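Local structure of BolA (Coxiella burnetii, 3TR3) at residues 52-57 and 69-74. The protein is a BolA/IbaG-family homologue, probably linked to stress-induced cellular processes, whose precise function remains unknown. Sequence-based numbering, arbitrary orientation.
Sequences RLVYNA and LSLKTY
The side chains of Tyr-55 and Leu-71 run alongside each other, pointing opposite ways, where segment 52-57 of helix 47-57 packs on segment 69-74 of strand 68-74, a small worked example of how one amphipathic tyrosine can join apolar packing to a backbone bond. The CB of Tyr-55 leaves the helix without pointing at the strand; with CG anti to its own carbonyl carbon (chi1 -63°), the ring is nevertheless carried across to it. Along the ring, CD1 is the first to come near the CD1 methyl of Leu-71, CE1 then meets that methyl at 3.6 Å, an oblique approach, and the same CE1 lies 4.2 Å from CD2 of Leu-69. CZ still touches the Leu-71 methyl. At the tip, the hydroxyl OH donates a hydrogen bond of 3.1 Å to the backbone O of Leu-69, coming in almost straight on to the carbonyl, 164° at the oxygen. That oxygen sits close to the plane of the ring, off its edge, so the phenol is tied at its far end while the Leu-71 methyl packs against CD1, CE1 and CZ.

One residue earlier, Val-54 meets Leu-71 tip to tip, its CG1 3.7 Å from CD1 of Leu-71; its other methyl, CG2, lies more loosely, 4.2 Å from CG2 of Thr-73. Leu-71 CD1 is therefore shared between valine and tyrosine.

The segment axes approach to 10.2 Å at 126°. This is helix-on-sheet packing within the BolA-like fold: strand 68-74 is an outermost strand of the chain's mixed sheet, hydrogen-bonded to the parallel strand 32-38, while Met-62 of helix 59-65 touches both Tyr-55 and Leu-69.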
ATOM      1  N   ARG B  52       6.375  18.235   2.465  1.00 35.47           N
ATOM      2  CA  ARG B  52       6.306  19.156   1.339  1.00 38.94           C
ATOM      3  C   ARG B  52       6.782  18.550   0.022  1.00 35.62           C
ATOM      4  O   ARG B  52       6.197  18.816  -1.042  1.00 35.10           O
ATOM      5  CB  ARG B  52       7.041  20.452   1.650  1.00 44.32           C
ATOM      6  CG  ARG B  52       6.251  21.284   2.598  1.00 53.21           C
ATOM      7  CD  ARG B  52       7.065  22.408   3.131  1.00 64.55           C
ATOM      8  NE  ARG B  52       6.202  23.358   3.823  1.00 77.80           N
ATOM      9  CZ  ARG B  52       6.620  24.515   4.337  1.00 84.75           C
ATOM     10  NH1 ARG B  52       7.905  24.869   4.243  1.00 82.56           N
ATOM     11  NH2 ARG B  52       5.748  25.314   4.950  1.00 86.79           N
ATOM     12  N   LEU B  53       7.832  17.734   0.086  1.00 29.72           N
ATOM     13  CA  LEU B  53       8.289  17.048  -1.121  1.00 31.94           C
ATOM     14  C   LEU B  53       7.143  16.211  -1.738  1.00 37.24           C
ATOM     15  O   LEU B  53       6.984  16.171  -2.967  1.00 36.92           O
ATOM     16  CB  LEU B  53       9.494  16.168  -0.827  1.00 31.75           C
ATOM     17  CG  LEU B  53      10.843  16.883  -0.873  1.00 41.33           C
ATOM     18  CD1 LEU B  53      12.011  15.929  -0.521  1.00 43.58           C
ATOM     19  CD2 LEU B  53      11.048  17.568  -2.248  1.00 41.16           C
ATOM     20  N   VAL B  54       6.352  15.563  -0.868  1.00 33.32           N
ATOM     21  CA  VAL B  54       5.274  14.706  -1.297  1.00 32.76           C
ATOM     22  C   VAL B  54       4.127  15.536  -1.908  1.00 32.27           C
ATOM     23  O   VAL B  54       3.654  15.228  -3.012  1.00 29.02           O
ATOM     24  CB  VAL B  54       4.769  13.777  -0.151  1.00 33.55           C
ATOM     25  CG1 VAL B  54       3.496  13.077  -0.583  1.00 23.90           C
ATOM     26  CG2 VAL B  54       5.852  12.751   0.259  1.00 27.47           C
ATOM     27  N   TYR B  55       3.719  16.607  -1.220  1.00 28.97           N
ATOM     28  CA  TYR B  55       2.689  17.493  -1.752  1.00 29.98           C
ATOM     29  C   TYR B  55       3.137  18.103  -3.072  1.00 34.77           C
ATOM     30  O   TYR B  55       2.329  18.333  -3.963  1.00 37.18           O
ATOM     31  CB  TYR B  55       2.374  18.624  -0.785  1.00 31.34           C
ATOM     32  CG  TYR B  55       1.807  18.183   0.535  1.00 37.53           C
ATOM     33  CD1 TYR B  55       0.920  17.115   0.597  1.00 38.14           C
ATOM     34  CD2 TYR B  55       2.138  18.842   1.729  1.00 37.55           C
ATOM     35  CE1 TYR B  55       0.388  16.689   1.803  1.00 40.19           C
ATOM     36  CE2 TYR B  55       1.602  18.419   2.957  1.00 37.39           C
ATOM     37  CZ  TYR B  55       0.721  17.336   2.982  1.00 42.93           C
ATOM     38  OH  TYR B  55       0.137  16.879   4.168  1.00 48.26           O
ATOM     39  N   ASN B  56       4.432  18.406  -3.178  1.00 32.15           N
ATOM     40  CA  ASN B  56       4.962  18.997  -4.395  1.00 31.16           C
ATOM     41  C   ASN B  56       4.998  17.991  -5.558  1.00 30.15           C
ATOM     42  O   ASN B  56       4.670  18.333  -6.692  1.00 28.49           O
ATOM     43  CB  ASN B  56       6.346  19.609  -4.114  1.00 37.40           C
ATOM     44  CG  ASN B  56       6.943  20.292  -5.325  1.00 42.52           C
ATOM     45  OD1 ASN B  56       7.649  19.649  -6.111  1.00 46.85           O
ATOM     46  ND2 ASN B  56       6.670  21.598  -5.487  1.00 40.05           N
ATOM     47  N   ALA B  57       5.415  16.758  -5.259  1.00 29.02           N
ATOM     48  CA  ALA B  57       5.309  15.635  -6.177  1.00 30.68           C
ATOM     49  C   ALA B  57       3.874  15.399  -6.707  1.00 37.11           C
ATOM     50  O   ALA B  57       3.722  14.884  -7.795  1.00 36.98           O
ATOM     51  CB  ALA B  57       5.847  14.351  -5.514  1.00 30.48           C
ATOM     52  N   LEU B  69      -5.092  15.271   2.741  1.00 30.87           N
ATOM     53  CA  LEU B  69      -4.148  14.181   2.681  1.00 31.13           C
ATOM     54  C   LEU B  69      -3.221  14.225   3.874  1.00 34.72           C
ATOM     55  O   LEU B  69      -2.465  15.123   4.001  1.00 40.65           O
ATOM     56  CB  LEU B  69      -3.349  14.248   1.395  1.00 32.19           C
ATOM     57  CG  LEU B  69      -2.206  13.240   1.310  1.00 29.30           C
ATOM     58  CD1 LEU B  69      -2.720  11.788   1.536  1.00 23.17           C
ATOM     59  CD2 LEU B  69      -1.505  13.375  -0.020  1.00 24.61           C
ATOM     60  N   SER B  70      -3.301  13.233   4.745  1.00 38.84           N
ATOM     61  CA  SER B  70      -2.510  13.125   5.956  1.00 31.44           C
ATOM     62  C   SER B  70      -1.352  12.170   5.646  1.00 31.37           C
ATOM     63  O   SER B  70      -1.552  11.193   4.933  1.00 34.66           O
ATOM     64  CB  SER B  70      -3.447  12.585   7.048  1.00 37.25           C
ATOM     65  OG  SER B  70      -2.763  12.023   8.141  1.00 46.37           O
ATOM     66  N   LEU B  71      -0.135  12.443   6.128  1.00 32.38           N
ATOM     67  CA  LEU B  71       1.045  11.631   5.713  1.00 34.22           C
ATOM     68  C   LEU B  71       1.858  11.092   6.866  1.00 34.27           C
ATOM     69  O   LEU B  71       2.016  11.766   7.873  1.00 35.00           O
ATOM     70  CB  LEU B  71       2.031  12.404   4.794  1.00 22.68           C
ATOM     71  CG  LEU B  71       1.571  13.037   3.484  1.00 31.06           C
ATOM     72  CD1 LEU B  71       2.629  14.094   2.920  1.00 23.77           C
ATOM     73  CD2 LEU B  71       1.239  11.958   2.431  1.00 29.53           C
ATOM     74  N   LYS B  72       2.354   9.869   6.705  1.00 35.57           N
ATOM     75  CA  LYS B  72       3.515   9.406   7.462  1.00 37.02           C
ATOM     76  C   LYS B  72       4.640   9.110   6.481  1.00 36.34           C
ATOM     77  O   LYS B  72       4.453   8.345   5.537  1.00 35.78           O
ATOM     78  CB  LYS B  72       3.237   8.188   8.318  1.00 35.70           C
ATOM     79  CG  LYS B  72       2.241   8.414   9.422  1.00 43.74           C
ATOM     80  CD  LYS B  72       1.798   7.065  10.046  1.00 59.09           C
ATOM     81  CE  LYS B  72       0.819   7.291  11.191  1.00 60.50           C
ATOM     82  NZ  LYS B  72       0.300   6.010  11.721  1.00 63.71           N
ATOM     83  N   THR B  73       5.800   9.736   6.719  1.00 31.99           N
ATOM     84  CA  THR B  73       6.945   9.684   5.803  1.00 31.10           C
ATOM     85  C   THR B  73       8.149   9.032   6.458  1.00 32.16           C
ATOM     86  O   THR B  73       8.609   9.490   7.486  1.00 34.40           O
ATOM     87  CB  THR B  73       7.327  11.108   5.314  1.00 33.72           C
ATOM     88  OG1 THR B  73       7.383  12.012   6.428  1.00 30.91           O
ATOM     89  CG2 THR B  73       6.285  11.616   4.285  1.00 22.85           C
ATOM     90  N   TYR B  74       8.652   7.950   5.874  1.00 32.13           N
ATOM     91  CA  TYR B  74       9.761   7.223   6.470  1.00 33.95           C
ATOM     92  C   TYR B  74      10.874   7.041   5.459  1.00 33.61           C
ATOM     93  O   TYR B  74      10.636   6.965   4.259  1.00 35.29           O
ATOM     94  CB  TYR B  74       9.340   5.818   6.961  1.00 39.72           C
ATOM     95  CG  TYR B  74       8.244   5.800   8.017  1.00 47.72           C
ATOM     96  CD1 TYR B  74       8.528   6.020   9.360  1.00 51.13           C
ATOM     97  CD2 TYR B  74       6.920   5.550   7.662  1.00 50.02           C
ATOM     98  CE1 TYR B  74       7.529   6.024  10.316  1.00 56.32           C
ATOM     99  CE2 TYR B  74       5.917   5.538   8.605  1.00 54.51           C
ATOM    100  CZ  TYR B  74       6.213   5.777   9.930  1.00 59.90           C
ATOM    101  OH  TYR B  74       5.182   5.748  10.860  1.00 64.29           O
TER